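Local coordinates for protein probable acetyltransferases (Chromobacterium violaceum, PDB 3PZJ) that probably transfers an acetyl group from acetyl-coenzyme A to an acceptor amine, possibly the N-terminal serine or alanine of proteins, as a GNAT-family enzyme, at residues V39-L44 and F142-T147; V125-A130 and T138-L143; A166-A171 and D194-S199; K146-F149 and R155-W158. All coordinates share one frame; numbering follows the deposited sequence.

Interaction 1 (V39-L44 and F142-T147); sequences VSLQPL and FLLLKT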
# COMPACT_ATOMS: atom_id res chain seq x y z
N VAL A 39 -28.70 2.28 10.69
CA VAL A 39 -27.42 2.50 11.34
C VAL A 39 -26.99 3.91 11.11
O VAL A 39 -27.34 4.54 10.09
CB VAL A 39 -26.33 1.58 10.71
CG1 VAL A 39 -24.97 2.13 10.95
CG2 VAL A 39 -26.48 0.15 11.23
N SER A 40 -26.20 4.39 12.04
CA SER A 40 -25.43 5.59 11.81
C SER A 40 -23.98 5.26 12.21
O SER A 40 -23.72 4.55 13.21
CB SER A 40 -26.00 6.74 12.64
OG SER A 40 -25.14 7.04 13.72
N LEU A 41 -23.06 5.81 11.44
CA LEU A 41 -21.60 5.69 11.68
C LEU A 41 -21.12 7.04 12.24
O LEU A 41 -21.24 8.09 11.56
CB LEU A 41 -20.92 5.45 10.36
CG LEU A 41 -20.76 4.00 9.89
CD1 LEU A 41 -21.57 2.94 10.62
CD2 LEU A 41 -20.81 3.86 8.38
N GLN A 42 -20.71 7.02 13.50
CA GLN A 42 -20.30 8.22 14.14
C GLN A 42 -18.81 8.31 14.13
O GLN A 42 -18.14 7.35 14.50
CB GLN A 42 -20.78 8.27 15.61
CG GLN A 42 -22.27 8.11 15.79
CD GLN A 42 -23.07 9.37 15.53
OE1 GLN A 42 -22.55 10.49 15.59
NE2 GLN A 42 -24.40 9.20 15.28
N PRO A 43 -18.27 9.47 13.80
CA PRO A 43 -16.84 9.64 13.87
C PRO A 43 -16.29 9.25 15.20
O PRO A 43 -16.77 9.73 16.25
CB PRO A 43 -16.64 11.10 13.59
CG PRO A 43 -17.90 11.51 12.78
CD PRO A 43 -18.97 10.68 13.30
N LEU A 44 -15.23 8.45 15.20
CA LEU A 44 -14.83 7.86 16.42
C LEU A 44 -14.11 8.95 17.21
O LEU A 44 -13.34 9.73 16.68
CB LEU A 44 -13.96 6.58 16.17
CG LEU A 44 -13.66 5.79 17.44
CD1 LEU A 44 -13.65 4.26 17.19
CD2 LEU A 44 -12.37 6.27 17.86
N PHE A 142 -21.89 -1.14 3.62
CA PHE A 142 -22.51 -0.44 2.47
C PHE A 142 -22.41 1.07 2.61
O PHE A 142 -22.10 1.73 1.62
CB PHE A 142 -23.97 -0.82 2.46
CG PHE A 142 -24.77 -0.10 1.44
CD1 PHE A 142 -24.94 -0.63 0.19
CD2 PHE A 142 -25.50 1.05 1.78
CE1 PHE A 142 -25.75 0.01 -0.75
CE2 PHE A 142 -26.29 1.68 0.86
CZ PHE A 142 -26.41 1.16 -0.41
N LEU A 143 -22.61 1.62 3.81
CA LEU A 143 -22.49 3.10 4.01
C LEU A 143 -21.05 3.64 3.79
O LEU A 143 -20.89 4.74 3.20
CB LEU A 143 -22.98 3.51 5.36
CG LEU A 143 -24.46 3.44 5.60
CD1 LEU A 143 -24.80 3.60 7.14
CD2 LEU A 143 -25.15 4.53 4.74
N LEU A 144 -20.00 2.85 4.13
CA LEU A 144 -18.65 3.28 3.81
C LEU A 144 -18.37 3.15 2.36
O LEU A 144 -17.67 4.01 1.82
CB LEU A 144 -17.60 2.58 4.65
CG LEU A 144 -17.52 2.91 6.14
CD1 LEU A 144 -16.27 2.29 6.71
CD2 LEU A 144 -17.58 4.42 6.48
N LEU A 145 -18.92 2.14 1.68
CA LEU A 145 -18.71 2.06 0.22
C LEU A 145 -19.39 3.27 -0.47
O LEU A 145 -18.75 4.02 -1.25
CB LEU A 145 -19.25 0.73 -0.29
CG LEU A 145 -18.37 -0.48 0.08
CD1 LEU A 145 -19.19 -1.77 -0.17
CD2 LEU A 145 -17.09 -0.44 -0.78
N LYS A 146 -20.68 3.47 -0.13
CA LYS A 146 -21.45 4.55 -0.73
C LYS A 146 -20.70 5.84 -0.55
O LYS A 146 -20.52 6.60 -1.50
CB LYS A 146 -22.81 4.65 -0.06
CG LYS A 146 -23.76 5.73 -0.65
CD LYS A 146 -24.94 5.85 0.31
CE LYS A 146 -26.11 6.62 -0.32
NZ LYS A 146 -27.39 6.03 0.24
N THR A 147 -20.22 6.06 0.68
CA THR A 147 -19.58 7.29 1.02
C THR A 147 -18.29 7.51 0.25
O THR A 147 -17.99 8.63 -0.18
CB THR A 147 -19.35 7.41 2.55
OG1 THR A 147 -20.62 7.40 3.27
CG2 THR A 147 -18.63 8.69 2.86

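Interaction 2 (V125-A130 and T138-L143); sequences VNFSPA and TEAVFL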
# COMPACT_ATOMS: atom_id res chain seq x y z
N VAL A 125 -12.36 -3.63 10.66
CA VAL A 125 -13.72 -4.06 10.85
C VAL A 125 -13.79 -4.91 12.09
O VAL A 125 -13.23 -6.05 12.14
CB VAL A 125 -14.25 -4.86 9.65
CG1 VAL A 125 -15.72 -5.42 9.89
CG2 VAL A 125 -14.10 -4.09 8.34
N ASN A 126 -14.37 -4.32 13.13
CA ASN A 126 -14.43 -4.90 14.49
C ASN A 126 -15.87 -4.86 14.96
O ASN A 126 -16.34 -3.83 15.56
CB ASN A 126 -13.56 -4.08 15.42
CG ASN A 126 -12.09 -4.38 15.26
OD1 ASN A 126 -11.63 -5.33 15.86
ND2 ASN A 126 -11.39 -3.68 14.34
N PHE A 127 -16.59 -5.95 14.69
CA PHE A 127 -18.02 -6.00 14.99
C PHE A 127 -18.27 -6.93 16.16
O PHE A 127 -17.78 -8.05 16.17
CB PHE A 127 -18.78 -6.53 13.76
CG PHE A 127 -18.87 -5.56 12.59
CD1 PHE A 127 -18.42 -4.26 12.65
CD2 PHE A 127 -19.43 -5.98 11.41
CE1 PHE A 127 -18.56 -3.39 11.57
CE2 PHE A 127 -19.52 -5.13 10.33
CZ PHE A 127 -19.15 -3.82 10.43
N SER A 128 -19.07 -6.47 17.11
CA SER A 128 -19.43 -7.30 18.29
C SER A 128 -20.18 -8.52 17.82
O SER A 128 -20.75 -8.51 16.75
CB SER A 128 -20.31 -6.48 19.23
OG SER A 128 -21.60 -6.28 18.70
N PRO A 129 -20.24 -9.59 18.62
CA PRO A 129 -21.01 -10.76 18.13
C PRO A 129 -22.51 -10.44 17.80
O PRO A 129 -23.05 -10.88 16.80
CB PRO A 129 -20.83 -11.79 19.27
CG PRO A 129 -19.52 -11.34 19.98
CD PRO A 129 -19.50 -9.84 19.86
N ALA A 130 -23.14 -9.60 18.60
CA ALA A 130 -24.49 -9.19 18.38
C ALA A 130 -24.71 -8.51 17.05
O ALA A 130 -25.83 -8.49 16.51
CB ALA A 130 -24.95 -8.28 19.53
N THR A 138 -24.15 -5.31 7.54
CA THR A 138 -24.15 -5.11 6.10
C THR A 138 -24.38 -3.64 5.77
O THR A 138 -23.68 -3.08 4.94
CB THR A 138 -25.19 -6.03 5.42
OG1 THR A 138 -24.91 -7.37 5.88
CG2 THR A 138 -25.02 -5.98 3.91
N GLU A 139 -25.31 -2.99 6.45
CA GLU A 139 -25.50 -1.59 6.21
C GLU A 139 -24.28 -0.76 6.57
O GLU A 139 -23.95 0.17 5.82
CB GLU A 139 -26.74 -1.07 6.96
CG GLU A 139 -27.02 0.36 6.54
CD GLU A 139 -28.40 0.88 6.96
OE1 GLU A 139 -29.03 0.28 7.85
OE2 GLU A 139 -28.82 1.92 6.38
N ALA A 140 -23.60 -1.11 7.68
CA ALA A 140 -22.40 -0.34 8.07
C ALA A 140 -21.37 -0.34 6.90
O ALA A 140 -20.82 0.69 6.50
CB ALA A 140 -21.81 -0.94 9.34
N VAL A 141 -21.11 -1.50 6.36
CA VAL A 141 -20.14 -1.59 5.29
C VAL A 141 -20.65 -0.87 3.99
O VAL A 141 -19.94 -0.09 3.34
CB VAL A 141 -19.75 -3.04 5.02
CG1 VAL A 141 -18.89 -3.07 3.78
CG2 VAL A 141 -18.94 -3.60 6.16
N PHE A 142 -21.89 -1.14 3.62
CA PHE A 142 -22.51 -0.44 2.47
C PHE A 142 -22.41 1.07 2.61
O PHE A 142 -22.10 1.73 1.62
CB PHE A 142 -23.97 -0.82 2.46
CG PHE A 142 -24.77 -0.10 1.44
CD1 PHE A 142 -24.94 -0.63 0.19
CD2 PHE A 142 -25.50 1.05 1.78
CE1 PHE A 142 -25.75 0.01 -0.75
CE2 PHE A 142 -26.29 1.68 0.86
CZ PHE A 142 -26.41 1.16 -0.41
N LEU A 143 -22.61 1.62 3.81
CA LEU A 143 -22.49 3.10 4.01
C LEU A 143 -21.05 3.64 3.79
O LEU A 143 -20.89 4.74 3.20
CB LEU A 143 -22.98 3.51 5.36
CG LEU A 143 -24.46 3.44 5.60
CD1 LEU A 143 -24.80 3.60 7.14
CD2 LEU A 143 -25.15 4.53 4.74

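Interaction 3 (A166-A171 and D194-S199); sequences ASAAAA and DTHVFS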
# COMPACT_ATOMS: atom_id res chain seq x y z
N ALA A 166 -13.72 -16.03 7.46
CA ALA A 166 -14.99 -15.31 7.59
C ALA A 166 -14.86 -13.93 6.88
O ALA A 166 -15.78 -13.46 6.27
CB ALA A 166 -15.32 -15.10 9.06
N SER A 167 -13.70 -13.29 7.00
CA SER A 167 -13.50 -12.00 6.35
C SER A 167 -13.47 -12.11 4.83
O SER A 167 -14.09 -11.28 4.16
CB SER A 167 -12.28 -11.27 6.94
OG SER A 167 -12.00 -10.06 6.26
N ALA A 168 -12.79 -13.11 4.29
CA ALA A 168 -12.79 -13.38 2.88
C ALA A 168 -14.20 -13.61 2.33
O ALA A 168 -14.58 -13.10 1.29
CB ALA A 168 -11.88 -14.56 2.57
N ALA A 169 -15.03 -14.28 3.10
CA ALA A 169 -16.37 -14.66 2.62
C ALA A 169 -17.25 -13.44 2.72
O ALA A 169 -18.08 -13.17 1.82
CB ALA A 169 -16.94 -15.84 3.45
N ALA A 170 -17.02 -12.64 3.75
CA ALA A 170 -17.68 -11.35 3.85
C ALA A 170 -17.37 -10.44 2.66
O ALA A 170 -18.24 -9.85 2.09
CB ALA A 170 -17.31 -10.59 5.21
N ALA A 171 -16.11 -10.27 2.36
CA ALA A 171 -15.75 -9.47 1.19
C ALA A 171 -16.51 -9.91 -0.06
O ALA A 171 -17.11 -9.12 -0.79
CB ALA A 171 -14.20 -9.50 0.96
N ASP A 194 -0.11 -14.10 5.00
CA ASP A 194 -0.33 -13.80 3.60
C ASP A 194 -1.61 -13.03 3.57
O ASP A 194 -2.63 -13.40 4.22
CB ASP A 194 -0.58 -15.09 2.77
CG ASP A 194 0.57 -16.11 2.83
OD1 ASP A 194 1.74 -15.81 3.04
OD2 ASP A 194 0.27 -17.25 2.61
N THR A 195 -1.65 -11.99 2.78
CA THR A 195 -2.80 -11.13 2.71
C THR A 195 -3.61 -11.30 1.44
O THR A 195 -3.10 -11.10 0.41
CB THR A 195 -2.37 -9.68 2.78
OG1 THR A 195 -1.81 -9.43 4.05
CG2 THR A 195 -3.56 -8.79 2.54
N HIS A 196 -4.88 -11.59 1.56
CA HIS A 196 -5.77 -11.55 0.41
C HIS A 196 -6.19 -10.11 0.14
O HIS A 196 -6.58 -9.38 1.11
CB HIS A 196 -7.07 -12.35 0.68
CG HIS A 196 -6.92 -13.84 0.79
ND1 HIS A 196 -5.98 -14.58 0.11
CD2 HIS A 196 -7.69 -14.75 1.46
CE1 HIS A 196 -6.16 -15.87 0.37
NE2 HIS A 196 -7.18 -15.99 1.20
N VAL A 197 -6.16 -9.71 -1.14
CA VAL A 197 -6.63 -8.39 -1.56
C VAL A 197 -7.84 -8.52 -2.44
O VAL A 197 -7.85 -9.31 -3.43
CB VAL A 197 -5.53 -7.58 -2.30
CG1 VAL A 197 -6.08 -6.17 -2.72
CG2 VAL A 197 -4.27 -7.45 -1.44
N PHE A 198 -8.90 -7.81 -2.04
CA PHE A 198 -10.13 -7.73 -2.75
C PHE A 198 -10.40 -6.25 -3.10
O PHE A 198 -9.93 -5.40 -2.39
CB PHE A 198 -11.29 -8.18 -1.89
CG PHE A 198 -11.20 -9.58 -1.38
CD1 PHE A 198 -11.87 -10.62 -2.02
CD2 PHE A 198 -10.53 -9.87 -0.19
CE1 PHE A 198 -11.81 -11.93 -1.52
CE2 PHE A 198 -10.48 -11.15 0.29
CZ PHE A 198 -11.08 -12.19 -0.40
N SER A 199 -11.22 -5.97 -4.10
CA SER A 199 -11.55 -4.61 -4.44
C SER A 199 -12.89 -4.45 -5.07
O SER A 199 -13.44 -5.39 -5.66
CB SER A 199 -10.50 -3.98 -5.36
OG SER A 199 -10.65 -4.46 -6.69

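Interaction 4 (K146-F149 and R155-W158); sequences KTAF and RCEW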
# COMPACT_ATOMS: atom_id res chain seq x y z
N LYS A 146 -20.68 3.47 -0.13
CA LYS A 146 -21.45 4.55 -0.73
C LYS A 146 -20.70 5.84 -0.55
O LYS A 146 -20.52 6.60 -1.50
CB LYS A 146 -22.81 4.65 -0.06
CG LYS A 146 -23.76 5.73 -0.65
CD LYS A 146 -24.94 5.85 0.31
CE LYS A 146 -26.11 6.62 -0.32
NZ LYS A 146 -27.39 6.03 0.24
N THR A 147 -20.22 6.06 0.68
CA THR A 147 -19.58 7.29 1.02
C THR A 147 -18.29 7.51 0.25
O THR A 147 -17.99 8.63 -0.18
CB THR A 147 -19.35 7.41 2.55
OG1 THR A 147 -20.62 7.40 3.27
CG2 THR A 147 -18.63 8.69 2.86
N ALA A 148 -17.50 6.45 0.12
CA ALA A 148 -16.24 6.56 -0.59
C ALA A 148 -16.47 6.88 -2.07
O ALA A 148 -15.77 7.78 -2.67
CB ALA A 148 -15.40 5.23 -0.42
N PHE A 149 -17.40 6.18 -2.69
CA PHE A 149 -17.66 6.45 -4.11
C PHE A 149 -18.26 7.86 -4.31
O PHE A 149 -17.91 8.57 -5.27
CB PHE A 149 -18.49 5.31 -4.73
CG PHE A 149 -17.73 3.99 -4.75
CD1 PHE A 149 -16.54 3.89 -5.46
CD2 PHE A 149 -18.15 2.87 -4.05
CE1 PHE A 149 -15.80 2.74 -5.50
CE2 PHE A 149 -17.39 1.68 -4.07
CZ PHE A 149 -16.23 1.60 -4.76
N ARG A 155 -11.47 3.14 -6.33
CA ARG A 155 -11.12 1.80 -5.93
C ARG A 155 -11.25 1.72 -4.38
O ARG A 155 -10.65 2.57 -3.69
CB ARG A 155 -9.64 1.57 -6.31
CG ARG A 155 -9.05 0.24 -5.82
CD ARG A 155 -7.53 0.19 -5.95
NE ARG A 155 -6.96 -0.98 -5.33
CZ ARG A 155 -7.16 -2.27 -5.73
NH1 ARG A 155 -7.81 -2.58 -6.84
NH2 ARG A 155 -6.69 -3.25 -5.01
N CYS A 156 -11.98 0.75 -3.87
CA CYS A 156 -12.18 0.49 -2.48
C CYS A 156 -11.59 -0.90 -2.11
O CYS A 156 -12.11 -1.76 -2.77
CB CYS A 156 -13.63 0.61 -2.01
SG CYS A 156 -14.25 2.30 -1.90
N GLU A 157 -10.55 -1.09 -1.32
CA GLU A 157 -10.01 -2.40 -1.06
C GLU A 157 -10.64 -2.98 0.18
O GLU A 157 -11.12 -2.28 1.02
CB GLU A 157 -8.52 -2.33 -0.82
CG GLU A 157 -7.75 -2.19 -2.00
CD GLU A 157 -6.27 -2.21 -1.75
OE1 GLU A 157 -5.58 -2.17 -2.73
OE2 GLU A 157 -5.82 -2.28 -0.63
N TRP A 158 -10.57 -4.30 0.26
CA TRP A 158 -10.79 -5.06 1.46
C TRP A 158 -9.64 -6.04 1.52
O TRP A 158 -9.38 -6.71 0.57
CB TRP A 158 -12.13 -5.78 1.42
CG TRP A 158 -12.50 -6.61 2.62
CD1 TRP A 158 -11.91 -7.75 3.05
CD2 TRP A 158 -13.59 -6.38 3.51
NE1 TRP A 158 -12.54 -8.23 4.15
CE2 TRP A 158 -13.58 -7.41 4.45
CE3 TRP A 158 -14.57 -5.41 3.60
CZ2 TRP A 158 -14.51 -7.48 5.46
CZ3 TRP A 158 -15.47 -5.48 4.60
CH2 TRP A 158 -15.45 -6.51 5.51

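Interaction 1 (V39-L44 and F142-T147)
The short axes of strand 39-43 and helix 142-147 pass 10.0 Å apart at an angle of 66°, and L41 and L143 are the residues whose CA atoms lie nearest each other. The principle at work is that a helix laid across a sheet is met by the strand residues whose side chains face it. Here these are V39 and L41. L41 does most of the touching through one methyl: its CD2 rests 3.7 Å from CB of L143 and 3.8 Å from CD2 of L144, and so meets two consecutive helix residues. With chi1 at -88°, CG stays beside the backbone N of L41, and CD2 is the atom that reaches the helix. Two residues earlier, V39 brings CG1 within 4.1 Å of CD1 of L143, the two chains crossing at a slant. The carbonyl of L143 is gripped twice within the helix, by T147 N and by T147 OG1 at 2.7 Å from L143 O, from opposite faces of its plane, which satisfies the buried hydroxyl. I34 and L108 extend the apolar layer around L41 and L144. Such a buried leucine layer, with helix 135-150 lying over the N-terminal strands of the mixed sheet, belongs to the core of the GNAT fold.

Interaction 2 (V125-A130 and T138-L143)
F127, A140 and V141 meet inside the beta-alpha-beta crossover of the GNAT fold, in which strand 119-127 leads through a short loop into helix 135-150 and on to strand 155-161. F127 stands at the end of the first strand, and its ring reaches over to the early turns of the helix. Its chi1 of -73° sets CG beside the backbone N and opposite the carbonyl carbon, which sends the ring out from the strand so that its far atom, CZ, makes the contact. CZ of F127 lies 4.1 Å from CB of A140 and 4.3 Å from CG2 of V141, both approaching the ring obliquely. A140 has only a methyl to offer, and V141 gives one branch. On the strand itself, CG1 of V125 sits over the centre of the F127 ring, 3.7 Å above its plane, so the phenyl is held against a neighbour of its own strand. L108 touches both F127 and V141, and R132, from the connecting loop, also packs on F127. In relatives, the loop and helix start that follow this strand bind the pyrophosphate of coenzyme A, and a similar role is probable here. Between the two segments the chemistry is entirely apolar: the junction rests on van der Waals contact and burial of ring and methyl groups, so the helix is held here by packing, without directional bonds.

Interaction 3 (A166-A171 and D194-S199)
F198 turns its ring to the helix by way of chi1 at -59°, which sets CG opposite the carbonyl carbon, and chi2 at -99°, which presents a flat face to A171. The setting is a GNAT mixed sheet with helix 165-174 packed on it, an example of small helix residues packing on aromatic side chains of a strand. The helix runs nearly parallel to strand 194-199, at 15°, and their short axes come within 9.8 Å. Over the F198 face, CB of A171 forms a CH-pi contact, 3.8 Å from the ring centroid and nearly along the normal. One turn back, A168 reaches the far end of the same ring, its CB 3.9 Å from CZ of F198. The short side chains of A168 and A171 let the backbone itself approach, with CA of A168 also 3.9 Å from CZ of F198. F178 meets the rings of F198 and H196 edge-to-face, and ND1 of H196 is hydrogen-bonded to OG1 of T181, which holds the imidazole at that nitrogen. In the same strand, OG of S199 is hydrogen-bonded to OE2 of E179 and to NH2 of R183 of the second subunit. A168 bridges the two strand aromatics: its CB also lies 4.3 Å from CD2 of H196.

Interaction 4 (K146-F149 and R155-W158)
A148 and F149, near the end of helix 135-150, meet C156 at the start of strand 155-161, closing the second half of the beta-alpha-beta crossover. The apolar part is simple: CB of A148 lies 3.5 Å from SG of C156. The sulfur-aromatic part involves the same atom. SG of C156 sits over one face of the F149 ring, 4.0 Å from its centroid and 27° off the normal, displaced toward CZ, which it approaches to 3.5 Å. With chi1 at -65°, F149 places CG beside its backbone N; its CB does not point at the strand, yet the end of the side chain comes nearer to it. C156 is modelled in two conformers, so these distances describe one of them. W205 stacks on the F149 ring, and M200 also touches it.

None of the charged interactions crosses to the helix. R155 points away from it and grips a single oxygen of E157 side-on, along the strand. Its NH2 is 2.8 Å from OE1 of E157 in a fairly straight bond of 160°, while NE reaches the same OE1 at 3.2 Å in a more bent one. Both donors keep that oxygen in the guanidinium plane but meet it from opposite faces of the carboxylate. Leading outward, R155 also forms a salt bridge with E179, and its NH1 bonds to O of R183 in the second subunit.

The strand thus sorts its chemistry by side: toward the helix, sulfur and ring pack by dispersion in a largely buried contact, while R155, paired with E157 and E179, reaches the second subunit, the two carboxylates probably offsetting its buried positive charge and fixing its guanidinium.

In the fold
From the N terminus, strand 39-43 waits nearly a hundred residues before interaction 1 brings helix 135-150 against it, closing the longest loop. Interaction 2, from 125 to 143, falls wholly within that span and joins the same helix to the strand just before it. Interaction 4 starts where interaction 1 ends, sharing K146 and T147, and passes the helix on to strand 155-161, so three contacts line one helix along its length. Interaction 3 follows in series, packing helix 165-174 on strand 191-201. W158 of interaction 4 connects interaction 3 to the others, its NE1 hydrogen-bonded to OG of S167 and its indole beside V125 and V141 of interaction 2.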